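Long-range contacts in intergenic-region protein (Escherichia coli CFT073, PDB 2WJ9), which probably protects incoming mobile DNA by counteracting host restriction enzymes: residues P75-W80 with A138-T143; D82-N87 with L119-N124; N126-S131 with I176-D181. All blocks are in the same frame, centred on the assembly; numbering follows the deposited sequence. Where two conformers were deposited one is given.

Contact 1. Residues P75-W80 with A138-T143; sequences PRVFGW and AACLMT. With SO4 (sulfate ion), chain H.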
loop_
_atom_site.group_PDB
_atom_site.type_symbol
_atom_site.label_atom_id
_atom_site.label_comp_id
_atom_site.label_asym_id
_atom_site.label_seq_id
_atom_site.Cartn_x
_atom_site.Cartn_y
_atom_site.Cartn_z
ATOM N N PRO B 75 -1.626 -10.951 -19.991
ATOM C CA PRO B 75 -2.513 -12.121 -20.118
ATOM C C PRO B 75 -3.326 -12.486 -18.860
ATOM O O PRO B 75 -4.489 -12.912 -18.977
ATOM C CB PRO B 75 -1.539 -13.254 -20.454
ATOM C CG PRO B 75 -0.431 -12.594 -21.133
ATOM C CD PRO B 75 -0.285 -11.237 -20.534
ATOM N N ARG B 76 -2.730 -12.363 -17.680
ATOM C CA ARG B 76 -3.445 -12.685 -16.431
ATOM C C ARG B 76 -4.601 -11.706 -16.145
ATOM O O ARG B 76 -5.663 -12.118 -15.667
ATOM C CB ARG B 76 -2.485 -12.763 -15.238
ATOM C CG ARG B 76 -1.623 -14.022 -15.236
ATOM C CD ARG B 76 -0.622 -14.045 -14.081
ATOM N NE ARG B 76 0.476 -14.966 -14.334
ATOM C CZ ARG B 76 0.398 -16.290 -14.277
ATOM N NH1 ARG B 76 -0.749 -16.905 -13.987
ATOM N NH2 ARG B 76 1.481 -17.013 -14.536
ATOM N N VAL B 77 -4.385 -10.419 -16.431
ATOM C CA VAL B 77 -5.446 -9.403 -16.287
ATOM C C VAL B 77 -6.630 -9.733 -17.208
ATOM O O VAL B 77 -7.786 -9.736 -16.776
ATOM C CB VAL B 77 -4.946 -7.971 -16.590
ATOM C CG1 VAL B 77 -6.107 -6.982 -16.552
ATOM C CG2 VAL B 77 -3.857 -7.541 -15.579
ATOM N N PHE B 78 -6.342 -10.023 -18.474
ATOM C CA PHE B 78 -7.398 -10.413 -19.422
ATOM C C PHE B 78 -8.109 -11.694 -18.959
ATOM O O PHE B 78 -9.320 -11.834 -19.138
ATOM C CB PHE B 78 -6.840 -10.584 -20.846
ATOM C CG PHE B 78 -6.514 -9.277 -21.550
ATOM C CD1 PHE B 78 -7.431 -8.229 -21.577
ATOM C CD2 PHE B 78 -5.312 -9.116 -22.231
ATOM C CE1 PHE B 78 -7.139 -7.034 -22.249
ATOM C CE2 PHE B 78 -5.011 -7.926 -22.903
ATOM C CZ PHE B 78 -5.917 -6.884 -22.905
ATOM N N GLY B 79 -7.354 -12.614 -18.360
ATOM C CA GLY B 79 -7.920 -13.839 -17.787
ATOM C C GLY B 79 -8.917 -13.527 -16.685
ATOM O O GLY B 79 -10.023 -14.052 -16.683
ATOM N N TRP B 80 -8.532 -12.666 -15.745
ATOM C CA TRP B 80 -9.466 -12.242 -14.691
ATOM C C TRP B 80 -10.697 -11.528 -15.276
ATOM O O TRP B 80 -11.820 -11.760 -14.834
ATOM C CB TRP B 80 -8.778 -11.374 -13.627
ATOM C CG TRP B 80 -8.032 -12.180 -12.607
ATOM C CD1 TRP B 80 -6.682 -12.316 -12.497
ATOM C CD2 TRP B 80 -8.602 -13.002 -11.576
ATOM N NE1 TRP B 80 -6.371 -13.152 -11.448
ATOM C CE2 TRP B 80 -7.531 -13.589 -10.869
ATOM C CE3 TRP B 80 -9.912 -13.277 -11.170
ATOM C CZ2 TRP B 80 -7.727 -14.440 -9.777
ATOM C CZ3 TRP B 80 -10.111 -14.147 -10.090
ATOM C CH2 TRP B 80 -9.022 -14.708 -9.406
ATOM N N ALA B 138 -10.531 -3.160 -11.305
ATOM C CA ALA B 138 -10.902 -4.369 -10.558
ATOM C C ALA B 138 -10.120 -5.608 -11.002
ATOM O O ALA B 138 -9.582 -6.341 -10.157
ATOM C CB ALA B 138 -12.405 -4.619 -10.669
ATOM N N ALA B 139 -10.035 -5.842 -12.309
ATOM C CA ALA B 139 -9.263 -6.976 -12.832
ATOM C C ALA B 139 -7.769 -6.903 -12.453
ATOM O O ALA B 139 -7.148 -7.921 -12.116
ATOM C CB ALA B 139 -9.432 -7.096 -14.337
ATOM N N CYS B 140 -7.192 -5.708 -12.530
ATOM C CA CYS B 140 -5.792 -5.522 -12.141
ATOM C C CYS B 140 -5.546 -5.756 -10.637
ATOM O O CYS B 140 -4.537 -6.359 -10.247
ATOM C CB CYS B 140 -5.296 -4.133 -12.562
ATOM S SG CYS B 140 -5.146 -3.880 -14.368
ATOM N N LEU B 141 -6.452 -5.272 -9.796
ATOM C CA LEU B 141 -6.346 -5.535 -8.353
ATOM C C LEU B 141 -6.299 -7.028 -8.030
ATOM O O LEU B 141 -5.463 -7.467 -7.240
ATOM C CB LEU B 141 -7.477 -4.852 -7.580
ATOM C CG LEU B 141 -7.367 -3.324 -7.511
ATOM C CD1 LEU B 141 -8.671 -2.697 -7.003
ATOM C CD2 LEU B 141 -6.153 -2.894 -6.635
ATOM N N MET B 142 -7.206 -7.797 -8.631
ATOM C CA MET B 142 -7.271 -9.249 -8.427
ATOM C C MET B 142 -5.983 -9.917 -8.906
ATOM O O MET B 142 -5.442 -10.815 -8.245
ATOM C CB MET B 142 -8.463 -9.834 -9.196
ATOM C CG MET B 142 -9.818 -9.317 -8.743
ATOM S SD MET B 142 -10.217 -9.798 -7.053
ATOM C CE MET B 142 -10.672 -11.523 -7.244
ATOM N N THR B 143 -5.501 -9.479 -10.069
ATOM C CA THR B 143 -4.249 -9.999 -10.642
ATOM C C THR B 143 -3.057 -9.757 -9.700
ATOM O O THR B 143 -2.308 -10.685 -9.389
ATOM C CB THR B 143 -3.945 -9.341 -12.012
ATOM O OG1 THR B 143 -5.041 -9.586 -12.902
ATOM C CG2 THR B 143 -2.643 -9.905 -12.613
HETATM S S SO4 H . -4.244 -17.268 -12.930
HETATM O O1 SO4 H . -5.185 -16.925 -11.861
HETATM O O2 SO4 H . -4.976 -17.841 -14.056
HETATM O O3 SO4 H . -3.581 -16.002 -13.291
HETATM O O4 SO4 H . -3.296 -18.278 -12.435
#

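Contact 2. Residues D82-N87 with L119-N124; sequences DRLCEN and LFNAMN. With SO4 (sulfate ion), chain H.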
loop_
_atom_site.group_PDB
_atom_site.type_symbol
_atom_site.label_atom_id
_atom_site.label_comp_id
_atom_site.label_asym_id
_atom_site.label_seq_id
_atom_site.Cartn_x
_atom_site.Cartn_y
_atom_site.Cartn_z
ATOM N N ASP B 82 -12.094 -11.960 -18.172
ATOM C CA ASP B 82 -12.963 -13.011 -18.721
ATOM C C ASP B 82 -13.730 -13.784 -17.653
ATOM O O ASP B 82 -14.855 -14.205 -17.902
ATOM C CB ASP B 82 -12.171 -14.029 -19.544
ATOM C CG ASP B 82 -11.778 -13.512 -20.913
ATOM O OD1 ASP B 82 -12.322 -12.486 -21.373
ATOM O OD2 ASP B 82 -10.922 -14.160 -21.536
ATOM N N ARG B 83 -13.120 -14.003 -16.491
ATOM C CA ARG B 83 -13.818 -14.670 -15.381
ATOM C C ARG B 83 -14.927 -13.788 -14.817
ATOM O O ARG B 83 -16.009 -14.278 -14.492
ATOM C CB ARG B 83 -12.864 -15.018 -14.240
ATOM C CG ARG B 83 -12.042 -16.251 -14.466
ATOM C CD ARG B 83 -11.076 -16.491 -13.306
ATOM N NE ARG B 83 -9.955 -17.289 -13.789
ATOM C CZ ARG B 83 -8.712 -16.854 -13.968
ATOM N NH1 ARG B 83 -8.356 -15.609 -13.655
ATOM N NH2 ARG B 83 -7.803 -17.694 -14.453
ATOM N N LEU B 84 -14.639 -12.495 -14.693
ATOM C CA LEU B 84 -15.559 -11.551 -14.054
ATOM C C LEU B 84 -16.721 -11.139 -14.956
ATOM O O LEU B 84 -17.822 -10.902 -14.464
ATOM C CB LEU B 84 -14.807 -10.307 -13.576
ATOM C CG LEU B 84 -13.762 -10.560 -12.481
ATOM C CD1 LEU B 84 -12.984 -9.281 -12.148
ATOM C CD2 LEU B 84 -14.412 -11.171 -11.230
ATOM N N CYS B 85 -16.478 -11.054 -16.263
ATOM C CA CYS B 85 -17.478 -10.531 -17.197
ATOM C C CYS B 85 -18.667 -11.482 -17.353
ATOM O O CYS B 85 -18.488 -12.659 -17.646
ATOM C CB CYS B 85 -16.850 -10.261 -18.565
ATOM S SG CYS B 85 -17.956 -9.423 -19.743
ATOM N N GLU B 86 -19.872 -10.945 -17.177
ATOM C CA GLU B 86 -21.109 -11.729 -17.229
ATOM C C GLU B 86 -21.486 -12.140 -18.652
ATOM O O GLU B 86 -21.824 -13.304 -18.900
ATOM C CB GLU B 86 -22.244 -10.926 -16.591
ATOM C CG GLU B 86 -23.615 -11.583 -16.624
ATOM C CD GLU B 86 -24.603 -10.874 -15.716
ATOM O OE1 GLU B 86 -24.318 -10.769 -14.506
ATOM O OE2 GLU B 86 -25.658 -10.417 -16.211
ATOM N N ASN B 87 -21.448 -11.184 -19.578
ATOM C CA ASN B 87 -21.771 -11.459 -20.985
ATOM C C ASN B 87 -20.670 -10.929 -21.907
ATOM O O ASN B 87 -19.628 -11.565 -22.026
ATOM C CB ASN B 87 -23.157 -10.904 -21.357
ATOM C CG ASN B 87 -24.298 -11.811 -20.909
ATOM O OD1 ASN B 87 -24.238 -13.035 -21.061
ATOM N ND2 ASN B 87 -25.357 -11.208 -20.375
ATOM N N LEU B 119 -20.406 -7.313 -13.974
ATOM C CA LEU B 119 -19.419 -8.309 -13.563
ATOM C C LEU B 119 -19.999 -9.201 -12.472
ATOM O O LEU B 119 -20.876 -8.775 -11.719
ATOM C CB LEU B 119 -18.149 -7.626 -13.041
ATOM C CG LEU B 119 -17.189 -7.037 -14.083
ATOM C CD1 LEU B 119 -17.837 -5.929 -14.884
ATOM C CD2 LEU B 119 -15.920 -6.532 -13.401
ATOM N N PHE B 120 -19.507 -10.436 -12.400
ATOM C CA PHE B 120 -19.889 -11.382 -11.348
ATOM C C PHE B 120 -18.675 -12.184 -10.886
ATOM O O PHE B 120 -17.997 -12.814 -11.697
ATOM C CB PHE B 120 -20.979 -12.339 -11.832
ATOM C CG PHE B 120 -21.308 -13.436 -10.845
ATOM C CD1 PHE B 120 -22.004 -13.152 -9.677
ATOM C CD2 PHE B 120 -20.899 -14.744 -11.074
ATOM C CE1 PHE B 120 -22.307 -14.160 -8.757
ATOM C CE2 PHE B 120 -21.194 -15.756 -10.160
ATOM C CZ PHE B 120 -21.897 -15.460 -8.999
ATOM N N ASN B 121 -18.415 -12.153 -9.582
ATOM C CA ASN B 121 -17.333 -12.920 -8.973
ATOM C C ASN B 121 -17.900 -14.128 -8.218
ATOM O O ASN B 121 -18.559 -13.977 -7.193
ATOM C CB ASN B 121 -16.531 -12.028 -8.024
ATOM C CG ASN B 121 -15.271 -12.706 -7.484
ATOM O OD1 ASN B 121 -15.042 -13.896 -7.696
ATOM N ND2 ASN B 121 -14.453 -11.939 -6.779
ATOM N N ALA B 122 -17.619 -15.323 -8.731
ATOM C CA ALA B 122 -18.060 -16.568 -8.093
ATOM C C ALA B 122 -17.415 -16.851 -6.726
ATOM O O ALA B 122 -18.005 -17.565 -5.909
ATOM C CB ALA B 122 -17.843 -17.758 -9.040
ATOM N N MET B 123 -16.225 -16.310 -6.474
ATOM C CA MET B 123 -15.557 -16.535 -5.187
ATOM C C MET B 123 -16.305 -15.876 -4.025
ATOM O O MET B 123 -16.322 -16.419 -2.918
ATOM C CB MET B 123 -14.097 -16.071 -5.226
ATOM C CG MET B 123 -13.199 -16.958 -6.081
ATOM S SD MET B 123 -11.478 -16.419 -6.162
ATOM C CE MET B 123 -10.936 -16.650 -4.472
ATOM N N ASN B 124 -16.934 -14.726 -4.276
ATOM C CA ASN B 124 -17.754 -14.054 -3.234
ATOM C C ASN B 124 -19.268 -13.953 -3.512
ATOM O O ASN B 124 -20.020 -13.509 -2.646
ATOM C CB ASN B 124 -17.177 -12.672 -2.871
ATOM C CG ASN B 124 -17.180 -11.687 -4.037
ATOM O OD1 ASN B 124 -17.983 -11.785 -4.958
ATOM N ND2 ASN B 124 -16.279 -10.711 -3.977
HETATM S S SO4 H . -4.244 -17.268 -12.930
HETATM O O1 SO4 H . -5.185 -16.925 -11.861
HETATM O O2 SO4 H . -4.976 -17.841 -14.056
HETATM O O3 SO4 H . -3.581 -16.002 -13.291
HETATM O O4 SO4 H . -3.296 -18.278 -12.435
HETATM O O HOH W 1 -16.388 -15.269 -11.577
HETATM O O HOH W 2 -18.837 -14.084 -14.320
#

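Contact 3. Residues N126-S131 with I176-D181; sequences NRAEMS and IMRIID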
loop_
_atom_site.group_PDB
_atom_site.type_symbol
_atom_site.label_atom_id
_atom_site.label_comp_id
_atom_site.label_asym_id
_atom_site.label_seq_id
_atom_site.Cartn_x
_atom_site.Cartn_y
_atom_site.Cartn_z
ATOM N N ASN B 126 -20.967 -12.020 -5.611
ATOM C CA ASN B 126 -21.452 -10.650 -5.842
ATOM C C ASN B 126 -21.528 -10.261 -7.319
ATOM O O ASN B 126 -20.632 -10.579 -8.096
ATOM C CB ASN B 126 -20.546 -9.642 -5.129
ATOM C CG ASN B 126 -20.597 -9.765 -3.616
ATOM O OD1 ASN B 126 -21.562 -10.286 -3.050
ATOM N ND2 ASN B 126 -19.555 -9.278 -2.949
ATOM N N ARG B 127 -22.616 -9.584 -7.689
ATOM C CA ARG B 127 -22.735 -8.917 -8.989
ATOM C C ARG B 127 -22.512 -7.418 -8.784
ATOM O O ARG B 127 -22.840 -6.878 -7.730
ATOM C CB ARG B 127 -24.106 -9.152 -9.635
ATOM C CG ARG B 127 -24.358 -10.578 -10.114
ATOM C CD ARG B 127 -25.522 -10.654 -11.108
ATOM N NE ARG B 127 -26.065 -12.008 -11.254
ATOM C CZ ARG B 127 -25.484 -13.008 -11.922
ATOM N NH1 ARG B 127 -24.305 -12.848 -12.519
ATOM N NH2 ARG B 127 -26.084 -14.191 -11.989
ATOM N N ALA B 128 -21.955 -6.753 -9.791
ATOM C CA ALA B 128 -21.753 -5.308 -9.741
ATOM C C ALA B 128 -21.727 -4.710 -11.140
ATOM O O ALA B 128 -21.148 -5.288 -12.059
ATOM C CB ALA B 128 -20.467 -4.971 -8.998
ATOM N N GLU B 129 -22.362 -3.548 -11.278
ATOM C CA GLU B 129 -22.416 -2.805 -12.531
ATOM C C GLU B 129 -21.444 -1.624 -12.448
ATOM O O GLU B 129 -21.442 -0.895 -11.462
ATOM C CB GLU B 129 -23.841 -2.319 -12.778
ATOM C CG GLU B 129 -24.109 -1.819 -14.186
ATOM C CD GLU B 129 -25.585 -1.599 -14.466
ATOM O OE1 GLU B 129 -26.435 -1.916 -13.596
ATOM O OE2 GLU B 129 -25.902 -1.097 -15.565
ATOM N N MET B 130 -20.619 -1.444 -13.474
ATOM C CA MET B 130 -19.599 -0.392 -13.452
ATOM C C MET B 130 -19.079 -0.032 -14.850
ATOM O O MET B 130 -19.294 -0.760 -15.816
ATOM C CB MET B 130 -18.430 -0.799 -12.532
ATOM C CG MET B 130 -17.545 -1.949 -13.051
ATOM S SD MET B 130 -16.403 -2.601 -11.798
ATOM C CE MET B 130 -17.556 -3.660 -10.923
ATOM N N SER B 131 -18.378 1.097 -14.937
ATOM C CA SER B 131 -17.767 1.539 -16.195
ATOM C C SER B 131 -16.680 0.567 -16.658
ATOM O O SER B 131 -16.110 -0.168 -15.842
ATOM C CB SER B 131 -17.163 2.940 -16.048
ATOM O OG SER B 131 -16.080 2.945 -15.131
ATOM N N ILE B 176 -16.163 -1.382 -7.189
ATOM C CA ILE B 176 -14.858 -2.049 -7.312
ATOM C C ILE B 176 -14.590 -2.930 -6.089
ATOM O O ILE B 176 -14.200 -4.086 -6.227
ATOM C CB ILE B 176 -13.705 -1.029 -7.478
ATOM C CG1 ILE B 176 -13.843 -0.264 -8.796
ATOM C CG2 ILE B 176 -12.320 -1.728 -7.389
ATOM C CD1 ILE B 176 -12.986 1.008 -8.880
ATOM N N MET B 177 -14.819 -2.385 -4.896
ATOM C CA MET B 177 -14.549 -3.109 -3.653
ATOM C C MET B 177 -15.528 -4.260 -3.461
ATOM O O MET B 177 -15.186 -5.270 -2.855
ATOM C CB MET B 177 -14.605 -2.171 -2.449
ATOM C CG MET B 177 -13.437 -1.204 -2.397
ATOM S SD MET B 177 -11.878 -2.063 -2.090
ATOM C CE MET B 177 -10.747 -1.000 -2.945
ATOM N N ARG B 178 -16.741 -4.107 -3.986
ATOM C CA ARG B 178 -17.758 -5.165 -3.905
ATOM C C ARG B 178 -17.340 -6.389 -4.717
ATOM O O ARG B 178 -17.461 -7.525 -4.256
ATOM C CB ARG B 178 -19.117 -4.641 -4.386
ATOM C CG ARG B 178 -20.172 -5.703 -4.663
ATOM C CD ARG B 178 -21.560 -5.063 -4.762
ATOM N NE ARG B 178 -22.618 -6.034 -5.011
ATOM C CZ ARG B 178 -23.119 -6.868 -4.103
ATOM N NH1 ARG B 178 -22.656 -6.876 -2.855
ATOM N NH2 ARG B 178 -24.091 -7.705 -4.448
ATOM N N ILE B 179 -16.849 -6.148 -5.928
ATOM C CA ILE B 179 -16.512 -7.241 -6.832
ATOM C C ILE B 179 -15.258 -7.998 -6.385
ATOM O O ILE B 179 -15.174 -9.211 -6.569
ATOM C CB ILE B 179 -16.408 -6.759 -8.313
ATOM C CG1 ILE B 179 -16.650 -7.921 -9.286
ATOM C CG2 ILE B 179 -15.076 -6.099 -8.580
ATOM C CD1 ILE B 179 -18.093 -8.413 -9.316
ATOM N N ILE B 180 -14.301 -7.301 -5.775
ATOM C CA ILE B 180 -13.048 -7.942 -5.354
ATOM C C ILE B 180 -13.078 -8.461 -3.915
ATOM O O ILE B 180 -12.100 -9.056 -3.462
ATOM C CB ILE B 180 -11.819 -7.001 -5.521
ATOM C CG1 ILE B 180 -11.866 -5.820 -4.548
ATOM C CG2 ILE B 180 -11.724 -6.502 -6.953
ATOM C CD1 ILE B 180 -10.537 -5.090 -4.425
ATOM N N ASP B 181 -14.186 -8.227 -3.210
ATOM C CA ASP B 181 -14.265 -8.480 -1.769
ATOM C C ASP B 181 -13.851 -9.900 -1.410
ATOM O O ASP B 181 -14.176 -10.850 -2.125
ATOM C CB ASP B 181 -15.679 -8.228 -1.247
ATOM C CG ASP B 181 -15.756 -8.274 0.265
ATOM O OD1 ASP B 181 -15.060 -7.467 0.919
ATOM O OD2 ASP B 181 -16.509 -9.118 0.797
ATOM O OXT ASP B 181 -13.189 -10.108 -0.391
HETATM O O HOH W 3 -18.841 -9.876 -0.278
#

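Contact 1. Residues P75-W80 with A138-T143
Trp80 lays one face of its indole against Met142. This is a CH-pi contact: Met142 CB stands 4.1 Å from the centroid of the five-membered ring of Trp80, 16° off the ring normal. In the conformer described, one of two deposited, the Met142 chain, bent at chi2 and chi3, follows the indole outward, SD above the six-membered ring at a distance and CE 3.9 Å from Trp80 CZ3.

Aliphatic packing fills the space deeper between the helices. Val77 CG1 wedges between Ala139 CB (4.0 Å) and Cys140 SG (3.9 Å); the small alanine lets the axes of the two segments approach to 8.4 Å, crossing at 116°. Val77 CG2 meets Thr143, whose CG2 methyl also rests 3.9 Å from Arg76 CB.

The side-chain hydrogen bonds of Thr143 and Arg76 do not bridge the segments. With chi1 at -58°, Thr143 OG1 donates back to Ala139 O (2.8 Å), on the face of that carbonyl opposite Thr143 N, and touches Trp80 CD1 obliquely at 3.2 Å without bonding. Arg76 donates from NE to Thr72 OG1 and from NH1 to O3 of a sulfate ion, probably from the crystallisation liquor.

Shape and apolar surface thus hold the segments together, and threonine suits the buried crossing because its own helix absorbs its hydroxyl.

Contact 2. Residues D82-N87 with L119-N124
Phe120, joined to Leu84 through its backbone, has water 2 in the plane of its ring, at the edge, while Arg127 makes a cation-pi contact with the same ring. The other flat group is the Arg83 guanidinium: its edge faces a sulfate ion, probably from the crystallisation liquor, and NH2 donates to SO4 O2 over 2.9 Å. Arg83 also makes a cation-pi contact with Trp80.

The segments are joined by one short, nearly straight bond, Phe120 N to Leu84 O at 2.7 Å with 167° at the hydrogen, and the donor lies in the carbonyl plane. Leu119 CA adds a CA-H...O contact to the same Leu84 O at 3.2 Å. Alongside, water 1 donates to Arg83 O and to Phe120 O (2.9 Å) and accepts from Ala122 N, so a last-turn carbonyl of the helix and the strand backbone share a solvent bridge.

Beneath this, Leu84 supplies the apolar packing. Its CB touches Leu119 CD2 at 3.9 Å, and its CD2 lies against Asn121 CB at 3.9 Å, the two side chains running side by side. Asparagine suits position 121 because OD1 accepts from Met123 N (3.0 Å), an Asx turn with the donor well above the amide carbonyl plane and off the lone pairs, while ND2 reaches Ile179 O.

Cys85, disulfide-bonded to Cys89, leaves helix 73-84 and forms a single beta bridge with Leu119 on strand 117-121, while Leu119 packs on Ala135 of helix 132-151.

Contact 3. Residues N126-S131 with I176-D181
Asn126 ND2 is gripped by two acceptors: it donates to Arg178 O at 3.0 Å, nearly straight, and to water 3 at 2.8 Å. The carbonyl oxygen lies close to the amide plane, as a good amide donor requires, and the water passes the link on by donating to Asp181 OD2 (2.7 Å). Thus one asparagine ties the strand both to the last turn of the helix and to the side chain of the C-terminal residue.

Arg178 answers in the reverse direction. Its CG is anti to the backbone N (chi1 166°) and the chain is extended as far as NE, which carries the guanidinium across to the strand. There NE donates to Arg127 O over 2.9 Å, at the edge of the guanidinium and tilted somewhat from its plane. The flat group also stacks on the amide of Asn126, the planes 21° apart, with Asn126 CG over one face, offset toward the rim. Arginine suits this exposed site: its long aliphatic part covers the strand while its charged end remains at the surface.

On the buried side, the two branches of Ile179 divide the work. CD1 presses on Asn126 O at 3.6 Å and approaches Ala128 CB, whose small size admits it; CG2 meets Met130 CE at 4.2 Å.

The axes of segments 176-180 and 126-130 run roughly antiparallel (152°). Strand 117-121 pairs with strand 126-130, Leu119 touching both Met130 and Ile179, and helix 132-151 places Ala138 against Ile179.

Along the chain, both segments of contact 2 fall between those of contact 1. Contact 3 follows contact 2 and crosses contact 1, whose second segment, 138-143, lies between 126-131 and 176-181. The centres of contacts 1 and 2 are about 11 Å apart. Those of contacts 1 and 3 are about 14 Å apart, and those of contacts 2 and 3 about 9 Å. Helix 73-84 serves contacts 1 and 2, and the hairpin of strands 117-121 and 126-130 serves contacts 2 and 3. Met142 of contact 1 packs on both Asn121 and Ile180, joining all three. Contacts 2 and 3 bring the hairpin against the C-terminal helix, within a compact body of helices and antiparallel strands.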